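Local coordinates for protein phage terminase large subunit (PDB 7KS4) that probably acts as the ATP-driven motor that pumps viral DNA into empty capsids and as the nuclease that cuts it, this chain being the ATPase domain, at residues F58-R63 with E87-L92; T99-Q104 with L108-H113; Y115-P118 with A124-V127. All blocks are in the same frame, centred on the assembly; numbering follows the deposited sequence.

Contact 1: F58-R63 with E87-L92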
ATOM      1  N   PHE A  58      -6.807  -3.661  -8.591  1.00 28.66           N
ATOM      2  CA  PHE A  58      -8.022  -2.969  -8.998  1.00 28.62           C
ATOM      3  C   PHE A  58      -7.711  -1.821  -9.954  1.00 29.20           C
ATOM      4  O   PHE A  58      -8.338  -1.689 -11.013  1.00 30.33           O
ATOM      5  CB  PHE A  58      -8.766  -2.468  -7.764  1.00 28.99           C
ATOM      6  CG  PHE A  58     -10.047  -1.765  -8.088  1.00 30.72           C
ATOM      7  CD1 PHE A  58     -11.149  -2.483  -8.519  1.00 31.70           C
ATOM      8  CD2 PHE A  58     -10.144  -0.391  -7.974  1.00 31.78           C
ATOM      9  CE1 PHE A  58     -12.330  -1.842  -8.829  1.00 33.14           C
ATOM     10  CE2 PHE A  58     -11.322   0.255  -8.280  1.00 33.91           C
ATOM     11  CZ  PHE A  58     -12.417  -0.476  -8.704  1.00 34.69           C
ATOM     12  N   GLU A  59      -6.738  -0.980  -9.603  1.00 29.56           N
ATOM     13  CA  GLU A  59      -6.401   0.151 -10.462  1.00 31.19           C
ATOM     14  C   GLU A  59      -6.024  -0.307 -11.865  1.00 31.21           C
ATOM     15  O   GLU A  59      -6.462   0.290 -12.857  1.00 33.07           O
ATOM     16  CB  GLU A  59      -5.257   0.960  -9.851  1.00 34.38           C
ATOM     17  CG  GLU A  59      -5.643   1.744  -8.616  1.00 36.66           C
ATOM     18  CD  GLU A  59      -6.513   2.951  -8.918  1.00 38.92           C
ATOM     19  OE1 GLU A  59      -6.377   3.536 -10.008  1.00 41.01           O
ATOM     20  OE2 GLU A  59      -7.334   3.310  -8.053  1.00 42.44           O
ATOM     21  N   LEU A  60      -5.213  -1.365 -11.974  1.00 28.67           N
ATOM     22  CA  LEU A  60      -4.690  -1.755 -13.281  1.00 29.36           C
ATOM     23  C   LEU A  60      -5.801  -2.205 -14.220  1.00 29.21           C
ATOM     24  O   LEU A  60      -5.712  -1.974 -15.430  1.00 30.21           O
ATOM     25  CB  LEU A  60      -3.637  -2.856 -13.123  1.00 30.39           C
ATOM     26  CG  LEU A  60      -2.394  -2.440 -12.320  1.00 33.21           C
ATOM     27  CD1 LEU A  60      -1.492  -3.642 -12.073  1.00 34.52           C
ATOM     28  CD2 LEU A  60      -1.621  -1.322 -13.018  1.00 34.54           C
ATOM     29  N   PHE A  61      -6.854  -2.831 -13.687  1.00 30.21           N
ATOM     30  CA  PHE A  61      -7.966  -3.316 -14.504  1.00 30.12           C
ATOM     31  C   PHE A  61      -9.113  -2.322 -14.595  1.00 30.33           C
ATOM     32  O   PHE A  61      -9.746  -2.213 -15.653  1.00 30.46           O
ATOM     33  CB  PHE A  61      -8.501  -4.632 -13.938  1.00 30.62           C
ATOM     34  CG  PHE A  61      -7.622  -5.800 -14.217  1.00 30.93           C
ATOM     35  CD1 PHE A  61      -7.653  -6.417 -15.454  1.00 31.49           C
ATOM     36  CD2 PHE A  61      -6.756  -6.282 -13.253  1.00 32.40           C
ATOM     37  CE1 PHE A  61      -6.837  -7.501 -15.729  1.00 33.07           C
ATOM     38  CE2 PHE A  61      -5.937  -7.368 -13.522  1.00 34.04           C
ATOM     39  CZ  PHE A  61      -5.978  -7.971 -14.767  1.00 34.26           C
ATOM     40  N   ALA A  62      -9.425  -1.632 -13.495  1.00 29.58           N
ATOM     41  CA  ALA A  62     -10.573  -0.734 -13.469  1.00 30.65           C
ATOM     42  C   ALA A  62     -10.257   0.632 -14.050  1.00 31.71           C
ATOM     43  O   ALA A  62     -11.184   1.373 -14.398  1.00 30.78           O
ATOM     44  CB  ALA A  62     -11.086  -0.558 -12.035  1.00 31.82           C
ATOM     45  N   ARG A  63      -8.977   0.974 -14.165  1.00 34.53           N
ATOM     46  CA  ARG A  63      -8.531   2.263 -14.687  1.00 37.67           C
ATOM     47  C   ARG A  63      -7.504   1.992 -15.777  1.00 35.09           C
ATOM     48  O   ARG A  63      -6.295   2.120 -15.550  1.00 33.50           O
ATOM     49  CB  ARG A  63      -7.956   3.129 -13.568  1.00 43.16           C
ATOM     50  CG  ARG A  63      -9.013   3.753 -12.685  1.00 49.26           C
ATOM     51  CD  ARG A  63      -9.658   4.921 -13.405  1.00 56.76           C
ATOM     52  NE  ARG A  63     -10.612   5.645 -12.571  1.00 62.46           N
ATOM     53  CZ  ARG A  63     -11.170   6.804 -12.915  1.00 68.69           C
ATOM     54  NH1 ARG A  63     -10.866   7.373 -14.076  1.00 70.62           N
ATOM     55  NH2 ARG A  63     -12.029   7.397 -12.097  1.00 71.20           N
ATOM     56  N   GLU A  87       0.892 -12.220  -9.258  1.00 42.56           N
ATOM     57  CA  GLU A  87       0.052 -13.419  -9.204  1.00 44.20           C
ATOM     58  C   GLU A  87      -1.410 -13.065  -9.442  1.00 42.72           C
ATOM     59  O   GLU A  87      -2.097 -13.703 -10.251  1.00 40.08           O
ATOM     60  CB  GLU A  87       0.202 -14.135  -7.857  1.00 47.96           C
ATOM     61  CG  GLU A  87      -0.509 -15.502  -7.787  1.00 52.30           C
ATOM     62  CD  GLU A  87      -2.011 -15.401  -7.522  1.00 52.72           C
ATOM     63  OE1 GLU A  87      -2.433 -14.454  -6.822  1.00 52.53           O
ATOM     64  OE2 GLU A  87      -2.770 -16.270  -8.015  1.00 52.97           O
ATOM     65  N   LYS A  88      -1.901 -12.044  -8.734  1.00 39.39           N
ATOM     66  CA  LYS A  88      -3.313 -11.689  -8.822  1.00 39.19           C
ATOM     67  C   LYS A  88      -3.667 -11.173 -10.209  1.00 36.46           C
ATOM     68  O   LYS A  88      -4.726 -11.514 -10.748  1.00 36.61           O
ATOM     69  CB  LYS A  88      -3.655 -10.639  -7.763  1.00 38.70           C
ATOM     70  CG  LYS A  88      -3.483 -11.137  -6.340  1.00 41.29           C
ATOM     71  CD  LYS A  88      -3.773 -10.044  -5.317  1.00 40.93           C
ATOM     72  CE  LYS A  88      -4.025 -10.637  -3.942  1.00 45.41           C
ATOM     73  NZ  LYS A  88      -2.964 -11.588  -3.546  1.00 48.17           N
ATOM     74  N   VAL A  89      -2.804 -10.341 -10.792  1.00 33.59           N
ATOM     75  CA  VAL A  89      -3.078  -9.770 -12.107  1.00 32.91           C
ATOM     76  C   VAL A  89      -3.054 -10.856 -13.175  1.00 33.25           C
ATOM     77  O   VAL A  89      -3.908 -10.892 -14.067  1.00 31.29           O
ATOM     78  CB  VAL A  89      -2.065  -8.649 -12.411  1.00 32.70           C
ATOM     79  CG1 VAL A  89      -2.012  -8.331 -13.905  1.00 32.81           C
ATOM     80  CG2 VAL A  89      -2.403  -7.390 -11.621  1.00 31.30           C
ATOM     81  N   GLU A  90      -2.069 -11.752 -13.117  1.00 37.49           N
ATOM     82  CA  GLU A  90      -1.993 -12.799 -14.131  1.00 39.66           C
ATOM     83  C   GLU A  90      -3.170 -13.758 -14.034  1.00 39.44           C
ATOM     84  O   GLU A  90      -3.640 -14.264 -15.061  1.00 38.82           O
ATOM     85  CB  GLU A  90      -0.655 -13.534 -14.016  1.00 44.01           C
ATOM     86  CG  GLU A  90       0.485 -12.731 -14.637  1.00 45.91           C
ATOM     87  CD  GLU A  90       1.839 -13.386 -14.500  1.00 51.12           C
ATOM     88  OE1 GLU A  90       1.949 -14.435 -13.831  1.00 54.02           O
ATOM     89  OE2 GLU A  90       2.803 -12.839 -15.072  1.00 51.68           O
ATOM     90  N   ARG A  91      -3.673 -14.004 -12.822  1.00 39.16           N
ATOM     91  CA  ARG A  91      -4.851 -14.849 -12.663  1.00 39.39           C
ATOM     92  C   ARG A  91      -6.118 -14.119 -13.091  1.00 38.29           C
ATOM     93  O   ARG A  91      -6.935 -14.656 -13.852  1.00 37.91           O
ATOM     94  CB  ARG A  91      -4.961 -15.307 -11.208  1.00 40.39           C
ATOM     95  CG  ARG A  91      -6.286 -15.965 -10.867  1.00 41.38           C
ATOM     96  CD  ARG A  91      -6.198 -16.728  -9.555  1.00 43.47           C
ATOM     97  NE  ARG A  91      -5.736 -15.877  -8.457  1.00 44.07           N
ATOM     98  CZ  ARG A  91      -6.526 -15.098  -7.724  1.00 43.39           C
ATOM     99  NH1 ARG A  91      -6.008 -14.365  -6.748  1.00 43.32           N
ATOM    100  NH2 ARG A  91      -7.830 -15.048  -7.959  1.00 43.78           N
ATOM    101  N   LEU A  92      -6.304 -12.890 -12.600  1.00 36.81           N
ATOM    102  CA  LEU A  92      -7.536 -12.158 -12.872  1.00 37.69           C
ATOM    103  C   LEU A  92      -7.717 -11.877 -14.356  1.00 35.48           C
ATOM    104  O   LEU A  92      -8.854 -11.790 -14.838  1.00 35.69           O
ATOM    105  CB  LEU A  92      -7.546 -10.844 -12.093  1.00 37.80           C
ATOM    106  CG  LEU A  92      -8.930 -10.377 -11.662  1.00 39.78           C
ATOM    107  CD1 LEU A  92      -9.464 -11.294 -10.565  1.00 42.62           C
ATOM    108  CD2 LEU A  92      -8.873  -8.924 -11.196  1.00 38.50           C
TER

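Contact 2: T99-Q104 with L108-H113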
ATOM      1  N   THR A  99      -7.824  -8.217 -22.050  1.00 34.53           N
ATOM      2  CA  THR A  99      -6.547  -7.849 -21.456  1.00 33.50           C
ATOM      3  C   THR A  99      -5.494  -8.910 -21.741  1.00 34.81           C
ATOM      4  O   THR A  99      -5.799 -10.079 -21.995  1.00 35.87           O
ATOM      5  CB  THR A  99      -6.647  -7.646 -19.933  1.00 32.44           C
ATOM      6  OG1 THR A  99      -6.907  -8.900 -19.286  1.00 32.34           O
ATOM      7  CG2 THR A  99      -7.738  -6.650 -19.589  1.00 31.36           C
ATOM      8  N   GLU A 100      -4.241  -8.475 -21.690  1.00 36.30           N
ATOM      9  CA  GLU A 100      -3.098  -9.363 -21.836  1.00 38.77           C
ATOM     10  C   GLU A 100      -1.985  -8.818 -20.958  1.00 37.79           C
ATOM     11  O   GLU A 100      -1.680  -7.624 -21.020  1.00 37.47           O
ATOM     12  CB  GLU A 100      -2.645  -9.449 -23.294  1.00 43.50           C
ATOM     13  CG  GLU A 100      -1.459 -10.367 -23.522  1.00 47.64           C
ATOM     14  CD  GLU A 100      -1.130 -10.510 -24.994  1.00 52.65           C
ATOM     15  OE1 GLU A 100      -0.523  -9.576 -25.563  1.00 54.97           O
ATOM     16  OE2 GLU A 100      -1.500 -11.543 -25.589  1.00 55.65           O
ATOM     17  N   VAL A 101      -1.401  -9.682 -20.134  1.00 38.43           N
ATOM     18  CA  VAL A 101      -0.418  -9.281 -19.134  1.00 38.21           C
ATOM     19  C   VAL A 101       0.980  -9.510 -19.685  1.00 39.66           C
ATOM     20  O   VAL A 101       1.261 -10.552 -20.286  1.00 41.89           O
ATOM     21  CB  VAL A 101      -0.621 -10.059 -17.820  1.00 39.34           C
ATOM     22  CG1 VAL A 101       0.415  -9.642 -16.778  1.00 40.46           C
ATOM     23  CG2 VAL A 101      -2.044  -9.863 -17.300  1.00 37.74           C
ATOM     24  N   GLN A 102       1.862  -8.541 -19.462  1.00 40.70           N
ATOM     25  CA  GLN A 102       3.265  -8.642 -19.842  1.00 43.29           C
ATOM     26  C   GLN A 102       4.108  -8.335 -18.613  1.00 43.83           C
ATOM     27  O   GLN A 102       3.872  -7.334 -17.928  1.00 42.12           O
ATOM     28  CB  GLN A 102       3.598  -7.681 -20.989  1.00 43.80           C
ATOM     29  CG  GLN A 102       4.972  -7.880 -21.597  1.00 46.80           C
ATOM     30  CD  GLN A 102       5.329  -6.782 -22.577  1.00 48.83           C
ATOM     31  OE1 GLN A 102       4.483  -5.966 -22.954  1.00 48.16           O
ATOM     32  NE2 GLN A 102       6.589  -6.751 -22.994  1.00 51.98           N
ATOM     33  N   LEU A 103       5.081  -9.196 -18.334  1.00 45.80           N
ATOM     34  CA  LEU A 103       5.852  -9.139 -17.102  1.00 48.10           C
ATOM     35  C   LEU A 103       7.338  -9.073 -17.417  1.00 53.68           C
ATOM     36  O   LEU A 103       7.828  -9.772 -18.309  1.00 52.80           O
ATOM     37  CB  LEU A 103       5.569 -10.359 -16.220  1.00 49.18           C
ATOM     38  CG  LEU A 103       6.404 -10.512 -14.947  1.00 51.91           C
ATOM     39  CD1 LEU A 103       6.290  -9.275 -14.051  1.00 50.31           C
ATOM     40  CD2 LEU A 103       5.947 -11.750 -14.208  1.00 53.16           C
ATOM     41  N   GLN A 104       8.048  -8.231 -16.673  1.00 60.62           N
ATOM     42  CA  GLN A 104       9.507  -8.163 -16.705  1.00 66.90           C
ATOM     43  C   GLN A 104       9.950  -8.306 -15.254  1.00 68.49           C
ATOM     44  O   GLN A 104      10.108  -7.305 -14.549  1.00 68.28           O
ATOM     45  CB  GLN A 104       9.980  -6.867 -17.339  1.00 67.05           C
ATOM     46  CG  GLN A 104       9.469  -6.670 -18.754  1.00 66.84           C
ATOM     47  CD  GLN A 104       9.717  -5.274 -19.274  1.00 67.69           C
ATOM     48  OE1 GLN A 104      10.287  -4.435 -18.579  1.00 68.15           O
ATOM     49  NE2 GLN A 104       9.288  -5.013 -20.505  1.00 68.08           N
ATOM     50  N   LEU A 108      11.119  -5.506 -12.348  1.00 55.74           N
ATOM     51  CA  LEU A 108       9.925  -5.255 -11.541  1.00 52.50           C
ATOM     52  C   LEU A 108       8.954  -4.345 -12.289  1.00 49.90           C
ATOM     53  O   LEU A 108       8.552  -3.281 -11.815  1.00 49.11           O
ATOM     54  CB  LEU A 108      10.286  -4.654 -10.182  1.00 51.59           C
ATOM     55  CG  LEU A 108      11.163  -5.478  -9.234  1.00 52.25           C
ATOM     56  CD1 LEU A 108      11.320  -4.737  -7.921  1.00 50.30           C
ATOM     57  CD2 LEU A 108      10.594  -6.876  -8.998  1.00 50.91           C
ATOM     58  N   ARG A 109       8.583  -4.787 -13.489  1.00 47.27           N
ATOM     59  CA  ARG A 109       7.690  -4.033 -14.358  1.00 45.30           C
ATOM     60  C   ARG A 109       6.555  -4.943 -14.806  1.00 43.69           C
ATOM     61  O   ARG A 109       6.796  -5.996 -15.407  1.00 43.93           O
ATOM     62  CB  ARG A 109       8.437  -3.469 -15.566  1.00 50.59           C
ATOM     63  CG  ARG A 109       7.712  -2.325 -16.254  1.00 51.28           C
ATOM     64  CD  ARG A 109       8.379  -1.950 -17.562  1.00 56.54           C
ATOM     65  NE  ARG A 109       7.714  -0.826 -18.211  1.00 57.80           N
ATOM     66  CZ  ARG A 109       7.809  -0.540 -19.506  1.00 61.67           C
ATOM     67  NH1 ARG A 109       8.539  -1.301 -20.313  1.00 64.07           N
ATOM     68  NH2 ARG A 109       7.163   0.508 -20.000  1.00 62.49           N
ATOM     69  N   LEU A 110       5.327  -4.536 -14.508  1.00 38.36           N
ATOM     70  CA  LEU A 110       4.133  -5.289 -14.855  1.00 37.66           C
ATOM     71  C   LEU A 110       3.250  -4.416 -15.734  1.00 36.71           C
ATOM     72  O   LEU A 110       2.955  -3.269 -15.381  1.00 35.72           O
ATOM     73  CB  LEU A 110       3.391  -5.725 -13.589  1.00 34.11           C
ATOM     74  CG  LEU A 110       2.087  -6.502 -13.765  1.00 32.48           C
ATOM     75  CD1 LEU A 110       2.319  -7.854 -14.415  1.00 33.83           C
ATOM     76  CD2 LEU A 110       1.396  -6.652 -12.411  1.00 30.85           C
ATOM     77  N   LEU A 111       2.830  -4.958 -16.873  1.00 36.53           N
ATOM     78  CA  LEU A 111       2.001  -4.249 -17.838  1.00 36.45           C
ATOM     79  C   LEU A 111       0.698  -5.007 -18.051  1.00 34.49           C
ATOM     80  O   LEU A 111       0.708  -6.227 -18.242  1.00 33.44           O
ATOM     81  CB  LEU A 111       2.730  -4.094 -19.179  1.00 39.80           C
ATOM     82  CG  LEU A 111       4.066  -3.353 -19.131  1.00 42.83           C
ATOM     83  CD1 LEU A 111       4.699  -3.343 -20.509  1.00 46.32           C
ATOM     84  CD2 LEU A 111       3.882  -1.941 -18.621  1.00 42.23           C
ATOM     85  N   VAL A 112      -0.417  -4.287 -18.034  1.00 34.09           N
ATOM     86  CA  VAL A 112      -1.714  -4.854 -18.384  1.00 34.31           C
ATOM     87  C   VAL A 112      -2.187  -4.128 -19.637  1.00 34.91           C
ATOM     88  O   VAL A 112      -2.637  -2.978 -19.574  1.00 34.89           O
ATOM     89  CB  VAL A 112      -2.734  -4.732 -17.246  1.00 32.59           C
ATOM     90  CG1 VAL A 112      -4.038  -5.385 -17.650  1.00 32.56           C
ATOM     91  CG2 VAL A 112      -2.190  -5.363 -15.969  1.00 32.36           C
ATOM     92  N   HIS A 113      -2.088  -4.793 -20.784  1.00 35.61           N
ATOM     93  CA  HIS A 113      -2.522  -4.205 -22.042  1.00 35.46           C
ATOM     94  C   HIS A 113      -4.025  -4.390 -22.202  1.00 33.48           C
ATOM     95  O   HIS A 113      -4.540  -5.497 -22.025  1.00 31.21           O
ATOM     96  CB  HIS A 113      -1.782  -4.849 -23.215  1.00 38.58           C
ATOM     97  CG  HIS A 113      -0.291  -4.729 -23.132  1.00 41.19           C
ATOM     98  ND1 HIS A 113       0.364  -3.521 -23.220  1.00 41.99           N
ATOM     99  CD2 HIS A 113       0.672  -5.671 -22.981  1.00 42.97           C
ATOM    100  CE1 HIS A 113       1.666  -3.720 -23.118  1.00 44.92           C
ATOM    101  NE2 HIS A 113       1.880  -5.016 -22.975  1.00 45.21           N
TER

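Contact 3: Y115-P118 with A124-V127. With SO4 (sulfate ion), chain E.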
ATOM      1  N   TYR A 115      -7.326  -4.003 -24.777  1.00 33.03           N
ATOM      2  CA  TYR A 115      -7.621  -4.047 -26.201  1.00 34.13           C
ATOM      3  C   TYR A 115      -9.055  -3.606 -26.471  1.00 31.87           C
ATOM      4  O   TYR A 115      -9.869  -3.449 -25.556  1.00 28.07           O
ATOM      5  CB  TYR A 115      -7.375  -5.459 -26.749  1.00 36.75           C
ATOM      6  CG  TYR A 115      -5.912  -5.823 -26.745  1.00 39.89           C
ATOM      7  CD1 TYR A 115      -5.160  -5.753 -27.907  1.00 43.26           C
ATOM      8  CD2 TYR A 115      -5.272  -6.203 -25.572  1.00 40.52           C
ATOM      9  CE1 TYR A 115      -3.819  -6.070 -27.909  1.00 46.23           C
ATOM     10  CE2 TYR A 115      -3.932  -6.525 -25.564  1.00 42.68           C
ATOM     11  CZ  TYR A 115      -3.207  -6.452 -26.734  1.00 45.93           C
ATOM     12  OH  TYR A 115      -1.865  -6.770 -26.738  1.00 49.46           O
ATOM     13  N   ASP A 116      -9.352  -3.415 -27.759  1.00 32.56           N
ATOM     14  CA  ASP A 116     -10.661  -2.965 -28.213  1.00 32.56           C
ATOM     15  C   ASP A 116     -11.622  -4.121 -28.458  1.00 32.42           C
ATOM     16  O   ASP A 116     -12.735  -3.897 -28.947  1.00 31.04           O
ATOM     17  CB  ASP A 116     -10.512  -2.135 -29.492  1.00 35.05           C
ATOM     18  CG  ASP A 116     -10.161  -2.981 -30.718  1.00 37.07           C
ATOM     19  OD1 ASP A 116      -9.618  -4.099 -30.564  1.00 35.84           O
ATOM     20  OD2 ASP A 116     -10.428  -2.513 -31.845  1.00 38.80           O
ATOM     21  N   ARG A 117     -11.215  -5.338 -28.130  1.00 32.60           N
ATOM     22  CA  ARG A 117     -11.987  -6.551 -28.346  1.00 32.79           C
ATOM     23  C   ARG A 117     -11.236  -7.663 -27.627  1.00 31.72           C
ATOM     24  O   ARG A 117     -10.123  -7.428 -27.144  1.00 31.65           O
ATOM     25  CB  ARG A 117     -12.136  -6.851 -29.835  1.00 35.35           C
ATOM     26  CG  ARG A 117     -10.867  -7.399 -30.481  1.00 37.46           C
ATOM     27  CD  ARG A 117     -10.927  -7.288 -31.997  1.00 40.82           C
ATOM     28  NE  ARG A 117     -10.800  -5.903 -32.439  1.00 41.90           N
ATOM     29  CZ  ARG A 117     -10.918  -5.503 -33.700  1.00 44.77           C
ATOM     30  NH1 ARG A 117     -11.169  -6.384 -34.665  1.00 46.03           N
ATOM     31  NH2 ARG A 117     -10.785  -4.221 -34.001  1.00 45.91           N
ATOM     32  N   PRO A 118     -11.793  -8.866 -27.515  1.00 33.78           N
ATOM     33  CA  PRO A 118     -11.056  -9.944 -26.847  1.00 34.37           C
ATOM     34  C   PRO A 118      -9.732 -10.216 -27.546  1.00 36.57           C
ATOM     35  O   PRO A 118      -9.631 -10.158 -28.775  1.00 38.40           O
ATOM     36  CB  PRO A 118     -12.012 -11.139 -26.939  1.00 35.40           C
ATOM     37  CG  PRO A 118     -13.364 -10.515 -27.045  1.00 35.71           C
ATOM     38  CD  PRO A 118     -13.170  -9.264 -27.849  1.00 34.17           C
ATOM     39  N   ALA A 124      -7.456  -7.495 -33.101  1.00 43.93           N
ATOM     40  CA  ALA A 124      -7.432  -6.861 -31.789  1.00 42.72           C
ATOM     41  C   ALA A 124      -6.432  -5.713 -31.779  1.00 43.81           C
ATOM     42  O   ALA A 124      -5.266  -5.884 -32.153  1.00 44.91           O
ATOM     43  CB  ALA A 124      -7.084  -7.887 -30.715  1.00 42.04           C
ATOM     44  N   LYS A 125      -6.902  -4.540 -31.364  1.00 40.81           N
ATOM     45  CA  LYS A 125      -6.094  -3.331 -31.296  1.00 43.85           C
ATOM     46  C   LYS A 125      -5.905  -2.954 -29.835  1.00 41.46           C
ATOM     47  O   LYS A 125      -6.864  -2.962 -29.058  1.00 36.75           O
ATOM     48  CB  LYS A 125      -6.756  -2.176 -32.059  1.00 46.34           C
ATOM     49  CG  LYS A 125      -6.459  -2.130 -33.559  1.00 52.73           C
ATOM     50  CD  LYS A 125      -7.176  -0.949 -34.227  1.00 55.05           C
ATOM     51  CE  LYS A 125      -7.206  -1.072 -35.744  1.00 59.32           C
ATOM     52  NZ  LYS A 125      -7.987  -2.259 -36.185  1.00 60.04           N
ATOM     53  N   ARG A 126      -4.671  -2.627 -29.471  1.00 46.24           N
ATOM     54  CA  ARG A 126      -4.347  -2.205 -28.117  1.00 47.33           C
ATOM     55  C   ARG A 126      -4.790  -0.756 -27.926  1.00 47.78           C
ATOM     56  O   ARG A 126      -4.451   0.120 -28.730  1.00 48.31           O
ATOM     57  CB  ARG A 126      -2.844  -2.371 -27.886  1.00 50.49           C
ATOM     58  CG  ARG A 126      -2.346  -2.090 -26.491  1.00 50.89           C
ATOM     59  CD  ARG A 126      -0.826  -2.317 -26.411  1.00 54.93           C
ATOM     60  NE  ARG A 126      -0.451  -3.729 -26.541  1.00 56.02           N
ATOM     61  CZ  ARG A 126       0.803  -4.187 -26.535  1.00 58.61           C
ATOM     62  NH1 ARG A 126       1.830  -3.352 -26.409  1.00 59.53           N
ATOM     63  NH2 ARG A 126       1.037  -5.489 -26.656  1.00 59.23           N
ATOM     64  N   VAL A 127      -5.565  -0.506 -26.873  1.00 43.58           N
ATOM     65  CA  VAL A 127      -6.135   0.809 -26.638  1.00 43.80           C
ATOM     66  C   VAL A 127      -5.449   1.523 -25.484  1.00 42.59           C
ATOM     67  O   VAL A 127      -5.324   2.753 -25.513  1.00 44.55           O
ATOM     68  CB  VAL A 127      -7.654   0.712 -26.379  1.00 43.82           C
ATOM     69  CG1 VAL A 127      -8.242   2.089 -26.087  1.00 45.07           C
ATOM     70  CG2 VAL A 127      -8.349   0.088 -27.559  1.00 44.11           C
TER
HETATM   71  S   SO4 E 304     -11.305  -4.149 -37.795  0.95101.78           S
HETATM   72  O1  SO4 E 304     -11.638  -5.571 -37.784  0.95101.88           O
HETATM   73  O2  SO4 E 304     -11.108  -3.708 -39.173  0.95101.33           O
HETATM   74  O3  SO4 E 304     -10.077  -3.927 -37.038  0.95 98.18           O
HETATM   75  O4  SO4 E 304     -12.395  -3.392 -37.186  0.95101.80           O

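Contact 1: F58-R63 with E87-L92
The Phe61 ring meets helix 87-92 with its outer rim: the carbonyl O of Val89 lies at the edge, near the ring plane, 3.6 Å from Phe61 CZ, and Val89 CA sits in that plane too. Leu92 comes at the ring obliquely, its CD2 4.0 Å from Phe61 CD2, and Val89 CG2 touches Phe61 CE2 at 4.0 Å. Phe61 CG is anti to its carbonyl carbon (chi1 -75°), which sends the ring across the gap between the helices. One residue earlier, Leu60 crosses Val89 at about a right angle, with CD1 3.9 Å from Val89 CG2, so a single valine methyl serves both residues of helix 58-62. Everything that touches is apolar or backbone, and all four residues are buried. The short helix axes run roughly parallel, 30° apart and 10.9 Å at closest approach, a spacing that the large phenylalanine bridges. Phe61 also meets the Phe96 ring, and Leu92 reaches Phe15, Leu18 and Leu19 of helix 13-19. Leu60, Phe61 and Val89 all rest on Val112 of strand 109-115, so helix 48-62, which starts at the nucleotide-binding Lys48, and helix 75-92 lie side by side on the sheet of the P-loop ATPase domain.

Contact 2: T99-Q104 with L108-H113
His113 NE2 donates to Gln102 OE1 at 2.8 Å, a nearly straight bond (168°) that lies in the ring plane of the histidine and in the carbonyl plane of the amide. The Gln102 chain is extended, with CG anti to the backbone N (chi1 -170°), and so reaches along the sheet to a ring two residues beyond its direct partner. His113 ND1 is hydrogen-bonded to Thr129 OG1, so both ring nitrogens are held and the ring's rotation is fixed. Gln102 OE1 also touches Leu111 CD1 at 3.6 Å, the two side chains lying side by side. On the same face Gln104 runs alongside Arg109, its OE1 3.3 Å from Arg109 CD; the guanidinium is held by a salt bridge to Glu131. The opposite face, covered by helix 75-92, is apolar: Val101 CG1 packs on Leu110 CD1 at 3.5 Å. Between the faces, paired backbone bonds link Glu100 with His113, Gln102 with Leu111, where Leu111 N to Gln102 O is 2.8 Å, and Gln104 with Arg109. Next to the turn, Gln104 is matched by two residues, Leu108 and Arg109, which makes a G1 beta bulge in the antiparallel hairpin at the margin of the ATPase sheet.

Contact 3: Y115-P118 with A124-V127
Asp116 and Lys125 lie in the tight part of this contact: Asp116 N donates to Lys125 O at 2.8 Å, and Lys125 N returns a bond to Asp116 OD1 at 2.9 Å. This pins the loop joining antiparallel strands 109-115 and 126-136 at the surface, away from the nucleotide site. Asp116 CG stands between its backbone N and carbonyl carbon (chi1 73°), which brings OD1 to Lys125 N. Arg117 NE reaches OD1 from the opposite face of the carboxylate plane, while Arg117 NH2 takes Asp116 OD2 at 2.8 Å, a side-on salt bridge. Arg117 CD lies 3.5 Å from Ala124 CA, and Ala124 N lies over one face of the guanidinium. Tyr115 is packed too: Arg126 CB makes an off-centre CH-pi contact, 4.3 Å from the Tyr115 ring centroid, and Arg126 NH2 bonds to Tyr115 OH at 3.2 Å, guanidinium and ring planes 85° apart. The loose, solvent side holds a sulfate, probably from the crystallisation liquor, bonded by Arg117 NH1 to O1 and NH2 to O3, with Lys125 NZ approaching sulfate O3 to 2.8 Å. Two cations converging on one anion suggest that this surface may attract anions, although Asp116 offsets part of the charge.

Overall arrangement
From the N terminus, the chain first runs through helix 48-62, strand 67-72 and helix 75-92, and contact 1 closes that helix-strand-helix loop by bringing the two helices together. Contact 2 then closes the short turn between strands 99-104 and 109-115, and contact 3 the loop leading from strand 109-115 into strand 126-136. The three follow in series, none enclosing or crossing another. Contacts 1 and 2 touch where Val89 and Glu90 meet Val101, Leu103 and Val112, which seats the helix pair on the hairpin. Contacts 2 and 3 meet through His113 with Arg126 and Glu100 with Tyr115. Contacts 1 and 3 stay apart, their centres about 17 Å from each other.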